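Long-range contacts in acyl-CoA dehydrogenase (PDB 3OWA), which probably catalyses the oxidation of acyl-CoA thioesters to enoyl-CoA products, with bound FAD taking up the electrons: residues E285-Y290 with Q381-Y386; Q289-R294 with K588-E593; K310-A315 with P580-I585. One frame throughout, in Å; residues are numbered along the deposited sequence.

Contacts 1 and 2 both start from the C-terminal part of helix 257-293 and share Q289 and Y290; their centres lie about 9 Å apart. Each reaches FAD: contact 1 through the end of helix 358-383, contact 2 through R294, just beyond the helix end. Contact 3 joins helix 305-336 to helix 578-592, the helix whose end takes part in contact 2, and its centre is about 12 Å from that of contact 2 and 15 Å from that of contact 1. It stands back from the cofactor, with the N313 side chain about 13 Å from FAD. L311 of helix 305-336 ties the group together, touching both S287 and L590.

Contact 1: residues E285-Y290 with Q381-Y386; sequences EISAQY and QIHGGY. With FAD (flavin-adenine dinucleotide), chain J.
Y290 lies over the imidazole of H383 and passes the contact on to FAD through a single water. The two rings form an offset stack, centroids 4.3 Å apart and planes inclined by 22°, with H383 CD2 over one face of the tyrosine toward its rim. Y290 CB joins in from above the imidazole face, 3.6 Å from H383 NE2, a CH-pi contact. With CG anti to the backbone N (chi1 -170°), the phenol runs out along the end of helix 358-383 toward the cofactor. A bond from H383 ND1 to G379 O, one turn back, helps fix the rotation of the imidazole. At the far end Y290 OH donates to the water at 2.6 Å; the water sits in the plane of the ring and gives its own protons to H383 O, at 2.7 Å, and to FAD O1A, at 2.8 Å. Y290 OH also comes 3.2 Å from Y386 CD2, the two tyrosine side chains crossing at about a right angle. Farther back, S287 CB meets I382 CD1 at 3.9 Å.

Of 381-386, all but H383 belong to the FAD pocket. G384, with positive phi and no side chain, lets the backbone lie close against the pyrophosphate, and G385 N then donates to FAD O1P at 2.8 Å, while Q381 O accepts from the ribose hydroxyl O3B. A glycine-rich turn against the pyrophosphate is consistent with the acyl-CoA dehydrogenase fold. Q185 of the second subunit bonds to Y386 OH, and W186 of that subunit meets the same ring edge-to-face. Within the chain, helix 393-401 packs on I286 and H383, and helix 305-336 covers S287 and I382, placing this contact where three helices close round the end of helix 257-293.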
# COMPACT_ATOMS: atom_id res chain seq x y z
N GLU A 285 15.09 -10.42 -0.16
CA GLU A 285 16.10 -11.15 0.57
C GLU A 285 15.75 -11.37 2.04
O GLU A 285 15.78 -12.49 2.54
CB GLU A 285 17.44 -10.43 0.45
CG GLU A 285 18.55 -11.11 1.24
CD GLU A 285 19.94 -10.44 1.07
OE1 GLU A 285 20.94 -11.16 1.31
OE2 GLU A 285 20.03 -9.21 0.72
N ILE A 286 15.40 -10.29 2.75
CA ILE A 286 15.07 -10.43 4.16
C ILE A 286 13.76 -11.19 4.41
O ILE A 286 13.62 -11.88 5.40
CB ILE A 286 15.15 -9.11 4.94
CG1 ILE A 286 14.01 -8.18 4.55
CG2 ILE A 286 16.51 -8.47 4.70
CD1 ILE A 286 14.17 -6.77 5.17
N SER A 287 12.83 -11.11 3.46
CA SER A 287 11.60 -11.85 3.54
C SER A 287 11.84 -13.33 3.31
O SER A 287 11.21 -14.15 3.97
CB SER A 287 10.57 -11.32 2.53
OG SER A 287 10.34 -9.95 2.78
N ALA A 288 12.74 -13.67 2.39
CA ALA A 288 13.02 -15.07 2.10
C ALA A 288 13.77 -15.66 3.27
O ALA A 288 13.46 -16.78 3.69
CB ALA A 288 13.84 -15.20 0.82
N GLN A 289 14.72 -14.92 3.83
CA GLN A 289 15.43 -15.42 5.01
C GLN A 289 14.47 -15.60 6.18
O GLN A 289 14.54 -16.61 6.88
CB GLN A 289 16.57 -14.49 5.45
CG GLN A 289 17.59 -14.17 4.40
CD GLN A 289 18.63 -13.12 4.87
OE1 GLN A 289 18.31 -12.14 5.56
NE2 GLN A 289 19.87 -13.34 4.48
N TYR A 290 13.56 -14.65 6.40
CA TYR A 290 12.58 -14.76 7.48
C TYR A 290 11.66 -15.96 7.30
O TYR A 290 11.45 -16.70 8.26
CB TYR A 290 11.74 -13.47 7.64
CG TYR A 290 10.94 -13.53 8.90
CD1 TYR A 290 9.57 -13.85 8.87
CD2 TYR A 290 11.56 -13.32 10.15
CE1 TYR A 290 8.84 -13.96 10.03
CE2 TYR A 290 10.83 -13.40 11.33
CZ TYR A 290 9.47 -13.72 11.27
OH TYR A 290 8.73 -13.83 12.43
N GLN A 381 3.89 -8.19 5.67
CA GLN A 381 2.89 -9.22 5.89
C GLN A 381 3.55 -10.58 6.14
O GLN A 381 3.13 -11.34 7.01
CB GLN A 381 1.94 -9.36 4.68
CG GLN A 381 0.68 -10.13 4.99
CD GLN A 381 -0.23 -9.34 5.93
OE1 GLN A 381 -0.00 -8.15 6.11
NE2 GLN A 381 -1.23 -10.00 6.58
N ILE A 382 4.58 -10.89 5.38
CA ILE A 382 5.33 -12.15 5.63
C ILE A 382 5.92 -12.23 7.06
O ILE A 382 5.98 -13.30 7.67
CB ILE A 382 6.47 -12.30 4.60
CG1 ILE A 382 5.91 -12.73 3.25
CG2 ILE A 382 7.51 -13.38 5.03
CD1 ILE A 382 6.90 -12.56 2.13
N HIS A 383 6.34 -11.08 7.60
CA HIS A 383 6.90 -11.01 8.97
C HIS A 383 5.79 -11.01 10.03
O HIS A 383 6.04 -11.25 11.19
CB HIS A 383 7.76 -9.73 9.16
CG HIS A 383 9.14 -9.81 8.57
ND1 HIS A 383 9.38 -9.68 7.22
CD2 HIS A 383 10.35 -10.02 9.15
CE1 HIS A 383 10.69 -9.81 6.99
NE2 HIS A 383 11.30 -9.98 8.15
N GLY A 384 4.54 -10.76 9.63
CA GLY A 384 3.48 -10.68 10.62
C GLY A 384 3.66 -9.49 11.55
O GLY A 384 4.13 -8.43 11.14
N GLY A 385 3.33 -9.68 12.83
CA GLY A 385 3.46 -8.61 13.85
C GLY A 385 4.90 -8.11 13.97
O GLY A 385 5.10 -6.97 14.34
N TYR A 386 5.91 -8.94 13.64
CA TYR A 386 7.29 -8.44 13.67
C TYR A 386 7.53 -7.34 12.63
O TYR A 386 8.37 -6.44 12.84
CB TYR A 386 8.28 -9.62 13.48
CG TYR A 386 8.02 -10.70 14.53
CD1 TYR A 386 8.65 -10.64 15.79
CD2 TYR A 386 7.12 -11.76 14.28
CE1 TYR A 386 8.41 -11.60 16.79
CE2 TYR A 386 6.85 -12.74 15.29
CZ TYR A 386 7.53 -12.66 16.54
OH TYR A 386 7.28 -13.59 17.54
PA FAD J . 2.90 -15.43 12.10
O1A FAD J . 4.34 -15.91 12.23
O2A FAD J . 1.90 -16.30 12.76
O5B FAD J . 2.63 -15.25 10.54
C5B FAD J . 3.65 -14.87 9.67
C4B FAD J . 3.14 -14.90 8.25
O4B FAD J . 2.87 -16.25 7.88
C3B FAD J . 1.85 -14.10 8.08
O3B FAD J . 1.83 -13.57 6.78
C2B FAD J . 0.80 -15.21 8.12
O2B FAD J . -0.37 -14.87 7.43
C1B FAD J . 1.53 -16.37 7.45
N9A FAD J . 0.98 -17.69 7.84
C8A FAD J . 0.98 -18.27 9.09
N7A FAD J . 0.41 -19.50 9.00
C5A FAD J . 0.05 -19.70 7.71
C6A FAD J . -0.58 -20.76 7.05
N6A FAD J . -1.10 -21.79 7.73
N1A FAD J . -0.80 -20.64 5.69
C2A FAD J . -0.42 -19.51 4.99
N3A FAD J . 0.21 -18.48 5.66
C4A FAD J . 0.42 -18.57 6.98
N1 FAD J . -2.29 -10.98 20.71
C2 FAD J . -3.08 -11.20 21.80
O2 FAD J . -3.42 -12.35 22.05
N3 FAD J . -3.48 -10.14 22.61
C4 FAD J . -3.10 -8.85 22.34
O4 FAD J . -3.47 -7.93 23.08
C4X FAD J . -2.31 -8.62 21.22
N5 FAD J . -1.90 -7.34 20.90
C5X FAD J . -1.06 -7.12 19.83
C6 FAD J . -0.59 -5.83 19.57
C7 FAD J . 0.26 -5.63 18.49
C7M FAD J . 0.76 -4.23 18.17
C8 FAD J . 0.65 -6.72 17.71
C8M FAD J . 1.56 -6.58 16.53
C9 FAD J . 0.18 -8.00 17.96
C9A FAD J . -0.66 -8.21 19.04
N10 FAD J . -1.13 -9.49 19.30
C10 FAD J . -1.91 -9.70 20.41
C1' FAD J . -0.72 -10.67 18.47
C2' FAD J . -1.11 -10.45 16.99
O2' FAD J . -2.52 -10.33 16.70
C3' FAD J . -0.34 -11.46 16.11
O3' FAD J . 0.71 -10.79 15.45
C4' FAD J . -1.25 -12.10 15.11
O4' FAD J . -2.29 -12.74 15.83
C5' FAD J . -0.11 -13.01 14.06
O5' FAD J . 0.95 -13.70 14.58
P FAD J . 2.51 -13.54 14.19
O1P FAD J . 2.75 -12.04 14.22
O2P FAD J . 3.48 -14.25 15.05
O3P FAD J . 2.69 -13.93 12.67
O HOH W 1 6.18 -13.90 11.86

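Contact 2: residues Q289-R294 with K588-E593; sequences QYANQR and KILEDE. With FAD (flavin-adenine dinucleotide), chain J.
N292 is the tightly packed part of this contact, set against L590 and the carboxylate of E593. The CB of N292 is directed at the other helix and lies 3.5 Å from E593 OE1; the side chain crosses that of L590 at a slant, and its amide is nearly coplanar with the E593 carboxylate. Beside it A291 CB and L590 CD2, 4.1 Å apart, form an apolar floor. L590 CG is anti to its own carbonyl carbon (chi1 -68°), which carries the branched end across to the neighbouring helix although CB starts off alongside it. L311 and I307 of helix 305-336 cover the same spot, meeting L590 and A291 respectively, and here the surface is buried.

Both helices finish here. E593 is the first residue past helix 578-592 and takes positive phi, while Y290 O receives both Q293 N and R294 N as helix 257-293 ends. From R294 the chain runs into a short beta-hairpin, and R294 and A291 keep backbone bonds to I301 and A302, just beyond its second strand. This is the C-terminal helical domain of the acyl-CoA dehydrogenase fold, with a helix from the far end of the chain laid beside it. R294 turns away from the contact to serve FAD: bent at chi2, it brings NE to O1A at 2.9 Å in a nearly straight bond (167°), with the oxygen in the guanidinium plane. R294 NH1 makes a weak bond to FAD O2P at 2.8 Å, bridging the two phosphates, and NH2 reaches P156 O of the second subunit.

The looser side is the Q289 edge, where Q289 CG rests 4.0 Å from E593 CB and 3.9 Å from E593 O, both residues being partly exposed and their side chains crossing at about a right angle.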
# COMPACT_ATOMS: atom_id res chain seq x y z
N GLN A 289 14.72 -14.92 3.83
CA GLN A 289 15.43 -15.42 5.01
C GLN A 289 14.47 -15.60 6.18
O GLN A 289 14.54 -16.61 6.88
CB GLN A 289 16.57 -14.49 5.45
CG GLN A 289 17.59 -14.17 4.40
CD GLN A 289 18.63 -13.12 4.87
OE1 GLN A 289 18.31 -12.14 5.56
NE2 GLN A 289 19.87 -13.34 4.48
N TYR A 290 13.56 -14.65 6.40
CA TYR A 290 12.58 -14.76 7.48
C TYR A 290 11.66 -15.96 7.30
O TYR A 290 11.45 -16.70 8.26
CB TYR A 290 11.74 -13.47 7.64
CG TYR A 290 10.94 -13.53 8.90
CD1 TYR A 290 9.57 -13.85 8.87
CD2 TYR A 290 11.56 -13.32 10.15
CE1 TYR A 290 8.84 -13.96 10.03
CE2 TYR A 290 10.83 -13.40 11.33
CZ TYR A 290 9.47 -13.72 11.27
OH TYR A 290 8.73 -13.83 12.43
N ALA A 291 11.14 -16.16 6.09
CA ALA A 291 10.25 -17.29 5.78
C ALA A 291 10.89 -18.66 6.05
O ALA A 291 10.22 -19.56 6.55
CB ALA A 291 9.74 -17.22 4.33
N ASN A 292 12.18 -18.81 5.75
CA ASN A 292 12.91 -20.05 6.07
C ASN A 292 13.12 -20.29 7.57
O ASN A 292 13.27 -21.42 7.98
CB ASN A 292 14.29 -20.07 5.39
CG ASN A 292 14.21 -20.43 3.90
OD1 ASN A 292 15.08 -20.03 3.12
ND2 ASN A 292 13.20 -21.18 3.50
N GLN A 293 13.15 -19.23 8.39
CA GLN A 293 13.43 -19.45 9.82
C GLN A 293 12.18 -19.49 10.69
O GLN A 293 12.15 -20.22 11.69
CB GLN A 293 14.43 -18.42 10.37
CG GLN A 293 15.84 -18.48 9.74
CD GLN A 293 16.57 -19.80 9.94
OE1 GLN A 293 16.95 -20.47 8.97
NE2 GLN A 293 16.77 -20.18 11.20
N ARG A 294 11.17 -18.70 10.33
CA ARG A 294 9.95 -18.64 11.15
C ARG A 294 9.12 -19.91 10.97
O ARG A 294 8.71 -20.23 9.87
CB ARG A 294 9.13 -17.41 10.75
CG ARG A 294 7.76 -17.30 11.43
CD ARG A 294 7.86 -17.44 12.92
NE ARG A 294 6.65 -16.91 13.57
CZ ARG A 294 6.48 -16.79 14.88
NH1 ARG A 294 5.35 -16.24 15.38
NH2 ARG A 294 7.44 -17.20 15.70
N LYS A 588 13.35 -21.40 -5.81
CA LYS A 588 14.72 -20.95 -6.02
C LYS A 588 15.10 -19.71 -5.16
O LYS A 588 16.23 -19.57 -4.68
CB LYS A 588 14.95 -20.64 -7.49
CG LYS A 588 16.44 -20.40 -7.79
CD LYS A 588 16.72 -20.29 -9.24
CE LYS A 588 18.20 -20.52 -9.51
NZ LYS A 588 18.44 -20.44 -10.98
N ILE A 589 14.13 -18.81 -4.97
CA ILE A 589 14.32 -17.66 -4.07
C ILE A 589 14.62 -18.15 -2.66
O ILE A 589 15.57 -17.69 -2.03
CB ILE A 589 13.06 -16.79 -4.06
CG1 ILE A 589 12.96 -16.10 -5.42
CG2 ILE A 589 13.10 -15.77 -2.85
CD1 ILE A 589 11.65 -15.45 -5.65
N LEU A 590 13.83 -19.11 -2.18
CA LEU A 590 14.00 -19.66 -0.84
C LEU A 590 15.26 -20.51 -0.71
O LEU A 590 15.84 -20.60 0.38
CB LEU A 590 12.79 -20.49 -0.43
CG LEU A 590 11.53 -19.67 -0.22
CD1 LEU A 590 10.31 -20.60 -0.27
CD2 LEU A 590 11.64 -18.87 1.10
N GLU A 591 15.69 -21.11 -1.81
CA GLU A 591 16.94 -21.88 -1.84
C GLU A 591 18.17 -20.95 -1.69
O GLU A 591 19.05 -21.22 -0.88
CB GLU A 591 17.02 -22.71 -3.12
CG GLU A 591 18.35 -23.39 -3.32
CD GLU A 591 18.57 -24.55 -2.35
OE1 GLU A 591 18.01 -25.65 -2.60
OE2 GLU A 591 19.32 -24.37 -1.35
N ASP A 592 18.19 -19.87 -2.47
CA ASP A 592 19.29 -18.88 -2.43
C ASP A 592 19.16 -17.87 -1.30
O ASP A 592 20.11 -17.19 -0.97
CB ASP A 592 19.40 -18.15 -3.79
CG ASP A 592 19.67 -19.12 -4.97
OD1 ASP A 592 20.17 -20.25 -4.75
OD2 ASP A 592 19.36 -18.74 -6.13
N GLU A 593 17.96 -17.77 -0.71
CA GLU A 593 17.63 -16.72 0.30
C GLU A 593 17.98 -15.31 -0.15
O GLU A 593 18.52 -14.50 0.63
CB GLU A 593 18.26 -17.02 1.67
CG GLU A 593 17.67 -18.22 2.38
CD GLU A 593 18.22 -18.40 3.78
OE1 GLU A 593 17.44 -18.79 4.67
OE2 GLU A 593 19.44 -18.15 4.00
PA FAD J . 2.90 -15.43 12.10
O1A FAD J . 4.34 -15.91 12.23
O2A FAD J . 1.90 -16.30 12.76
O5B FAD J . 2.63 -15.25 10.54
C5B FAD J . 3.65 -14.87 9.67
C4B FAD J . 3.14 -14.90 8.25
O4B FAD J . 2.87 -16.25 7.88
C3B FAD J . 1.85 -14.10 8.08
O3B FAD J . 1.83 -13.57 6.78
C2B FAD J . 0.80 -15.21 8.12
O2B FAD J . -0.37 -14.87 7.43
C1B FAD J . 1.53 -16.37 7.45
N9A FAD J . 0.98 -17.69 7.84
C8A FAD J . 0.98 -18.27 9.09
N7A FAD J . 0.41 -19.50 9.00
C5A FAD J . 0.05 -19.70 7.71
C6A FAD J . -0.58 -20.76 7.05
N6A FAD J . -1.10 -21.79 7.73
N1A FAD J . -0.80 -20.64 5.69
C2A FAD J . -0.42 -19.51 4.99
N3A FAD J . 0.21 -18.48 5.66
C4A FAD J . 0.42 -18.57 6.98
N1 FAD J . -2.29 -10.98 20.71
C2 FAD J . -3.08 -11.20 21.80
O2 FAD J . -3.42 -12.35 22.05
N3 FAD J . -3.48 -10.14 22.61
C4 FAD J . -3.10 -8.85 22.34
O4 FAD J . -3.47 -7.93 23.08
C4X FAD J . -2.31 -8.62 21.22
N5 FAD J . -1.90 -7.34 20.90
C5X FAD J . -1.06 -7.12 19.83
C6 FAD J . -0.59 -5.83 19.57
C7 FAD J . 0.26 -5.63 18.49
C7M FAD J . 0.76 -4.23 18.17
C8 FAD J . 0.65 -6.72 17.71
C8M FAD J . 1.56 -6.58 16.53
C9 FAD J . 0.18 -8.00 17.96
C9A FAD J . -0.66 -8.21 19.04
N10 FAD J . -1.13 -9.49 19.30
C10 FAD J . -1.91 -9.70 20.41
C1' FAD J . -0.72 -10.67 18.47
C2' FAD J . -1.11 -10.45 16.99
O2' FAD J . -2.52 -10.33 16.70
C3' FAD J . -0.34 -11.46 16.11
O3' FAD J . 0.71 -10.79 15.45
C4' FAD J . -1.25 -12.10 15.11
O4' FAD J . -2.29 -12.74 15.83
C5' FAD J . -0.11 -13.01 14.06
O5' FAD J . 0.95 -13.70 14.58
P FAD J . 2.51 -13.54 14.19
O1P FAD J . 2.75 -12.04 14.22
O2P FAD J . 3.48 -14.25 15.05
O3P FAD J . 2.69 -13.93 12.67

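Contact 3: residues K310-A315 with P580-I585; sequences KLANMA and PKKREI
K582 spans this crossing along the length of its side chain, meeting A312 first and N313 last. Its CB starts 3.6 Å from A312 CB; A312 CB is also 3.3 Å from K582 O, so the alanine is wedged against the lysine backbone. K582 CG is still 3.9 Å from A312 CB. Beyond CG the chain is fully extended, and this straight run carries it past the alanine to the next residue along: K582 CD passes 3.6 Å from N313 OD1 and K582 CE closes to 3.2 Å from N313 OD1. The tip, K582 NZ, then donates to N313 OD1 at 2.8 Å, in the plane of the carbonyl and on a lone pair, with a C=O...N angle of 135°. A water links NZ to N313 ND2, accepting from both, and E538 supplies NZ with a salt bridge. That carboxylate probably balances the lysine's charge, while N313 ND2 also bonds to Y374 OH, which together with the lysine holds the amide in place.

One turn further along helix 578-592, I585 packs beside A312, its CG2 3.7 Å from A312 CB and also grazing A315. The small A312 probably helps the axes approach to 8.3 Å, and their crossing at 81°, nearly perpendicular, joins helix 305-336 of the C-terminal acyl-CoA dehydrogenase domain to helix 578-592 near the end of the chain. Helix 526-554 lies against this pair, with Y531 touching both A315 and I585, while L311 and M314 touch helix 257-293, and M314, a selenomethionine, also meets helix 358-383.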
# COMPACT_ATOMS: atom_id res chain seq x y z
N LYS A 310 3.55 -14.88 -2.45
CA LYS A 310 3.97 -13.50 -2.19
C LYS A 310 5.41 -13.29 -2.65
O LYS A 310 5.71 -12.34 -3.34
CB LYS A 310 3.84 -13.13 -0.70
CG LYS A 310 2.44 -13.16 -0.14
CD LYS A 310 2.52 -12.90 1.36
CE LYS A 310 1.17 -13.10 2.05
NZ LYS A 310 0.18 -12.01 1.61
N LEU A 311 6.32 -14.21 -2.27
CA LEU A 311 7.71 -14.11 -2.70
C LEU A 311 7.90 -14.10 -4.20
O LEU A 311 8.74 -13.33 -4.70
CB LEU A 311 8.60 -15.21 -2.08
CG LEU A 311 8.97 -15.10 -0.59
CD1 LEU A 311 9.74 -16.31 -0.14
CD2 LEU A 311 9.84 -13.82 -0.28
N ALA A 312 7.15 -14.93 -4.92
CA ALA A 312 7.24 -14.98 -6.38
C ALA A 312 6.73 -13.70 -7.06
O ALA A 312 7.31 -13.28 -8.07
CB ALA A 312 6.48 -16.22 -6.92
N ASN A 313 5.66 -13.11 -6.54
CA ASN A 313 5.15 -11.87 -7.08
C ASN A 313 6.18 -10.78 -6.87
O ASN A 313 6.48 -10.01 -7.78
CB ASN A 313 3.82 -11.47 -6.41
CG ASN A 313 2.65 -12.34 -6.83
OD1 ASN A 313 2.69 -12.98 -7.88
ND2 ASN A 313 1.58 -12.36 -6.01
N MSE A 314 6.75 -10.75 -5.67
CA MSE A 314 7.74 -9.73 -5.31
C MSE A 314 8.95 -9.83 -6.24
O MSE A 314 9.40 -8.81 -6.77
CB MSE A 314 8.20 -9.90 -3.88
CG MSE A 314 7.08 -9.57 -2.86
SE MSE A 314 7.52 -10.40 -1.14
CE MSE A 314 8.97 -9.25 -0.60
N ALA A 315 9.43 -11.06 -6.44
CA ALA A 315 10.63 -11.28 -7.25
C ALA A 315 10.40 -11.02 -8.74
O ALA A 315 11.28 -10.51 -9.41
CB ALA A 315 11.13 -12.65 -7.04
N PRO A 580 1.67 -23.04 -10.51
CA PRO A 580 2.89 -23.85 -10.35
C PRO A 580 4.19 -23.10 -10.71
O PRO A 580 5.26 -23.42 -10.18
CB PRO A 580 2.68 -25.05 -11.31
CG PRO A 580 1.22 -25.08 -11.58
CD PRO A 580 0.73 -23.65 -11.47
N LYS A 581 4.11 -22.15 -11.64
CA LYS A 581 5.26 -21.34 -11.99
C LYS A 581 5.72 -20.47 -10.82
O LYS A 581 6.93 -20.30 -10.60
CB LYS A 581 4.96 -20.50 -13.23
CG LYS A 581 4.69 -21.37 -14.48
CD LYS A 581 4.53 -20.56 -15.74
CE LYS A 581 4.47 -21.46 -16.99
NZ LYS A 581 5.73 -22.28 -17.16
N LYS A 582 4.76 -19.92 -10.06
CA LYS A 582 5.12 -19.06 -8.93
C LYS A 582 5.73 -19.92 -7.84
O LYS A 582 6.64 -19.50 -7.16
CB LYS A 582 3.91 -18.27 -8.42
CG LYS A 582 3.51 -17.14 -9.35
CD LYS A 582 2.27 -16.41 -8.88
CE LYS A 582 1.87 -15.35 -9.90
NZ LYS A 582 0.84 -14.39 -9.41
N ARG A 583 5.26 -21.17 -7.71
CA ARG A 583 5.85 -22.08 -6.72
C ARG A 583 7.26 -22.43 -7.13
O ARG A 583 8.14 -22.58 -6.28
CB ARG A 583 5.03 -23.37 -6.58
CG ARG A 583 3.63 -23.12 -6.00
CD ARG A 583 2.87 -24.43 -5.88
NE ARG A 583 1.59 -24.28 -5.17
CZ ARG A 583 0.91 -25.32 -4.70
NH1 ARG A 583 1.42 -26.56 -4.84
NH2 ARG A 583 -0.24 -25.15 -4.06
N GLU A 584 7.48 -22.57 -8.42
CA GLU A 584 8.83 -22.84 -8.92
C GLU A 584 9.75 -21.62 -8.71
O GLU A 584 10.89 -21.77 -8.24
CB GLU A 584 8.77 -23.22 -10.40
CG GLU A 584 10.03 -23.89 -10.88
CD GLU A 584 9.90 -24.54 -12.27
OE1 GLU A 584 8.75 -24.69 -12.77
OE2 GLU A 584 10.95 -24.87 -12.86
N ILE A 585 9.27 -20.42 -9.04
CA ILE A 585 10.04 -19.20 -8.77
C ILE A 585 10.46 -19.17 -7.29
O ILE A 585 11.63 -18.96 -6.95
CB ILE A 585 9.23 -17.91 -9.11
CG1 ILE A 585 9.10 -17.74 -10.63
CG2 ILE A 585 9.87 -16.66 -8.45
CD1 ILE A 585 7.91 -16.87 -11.11
O HOH W 2 -0.96 -13.74 -7.07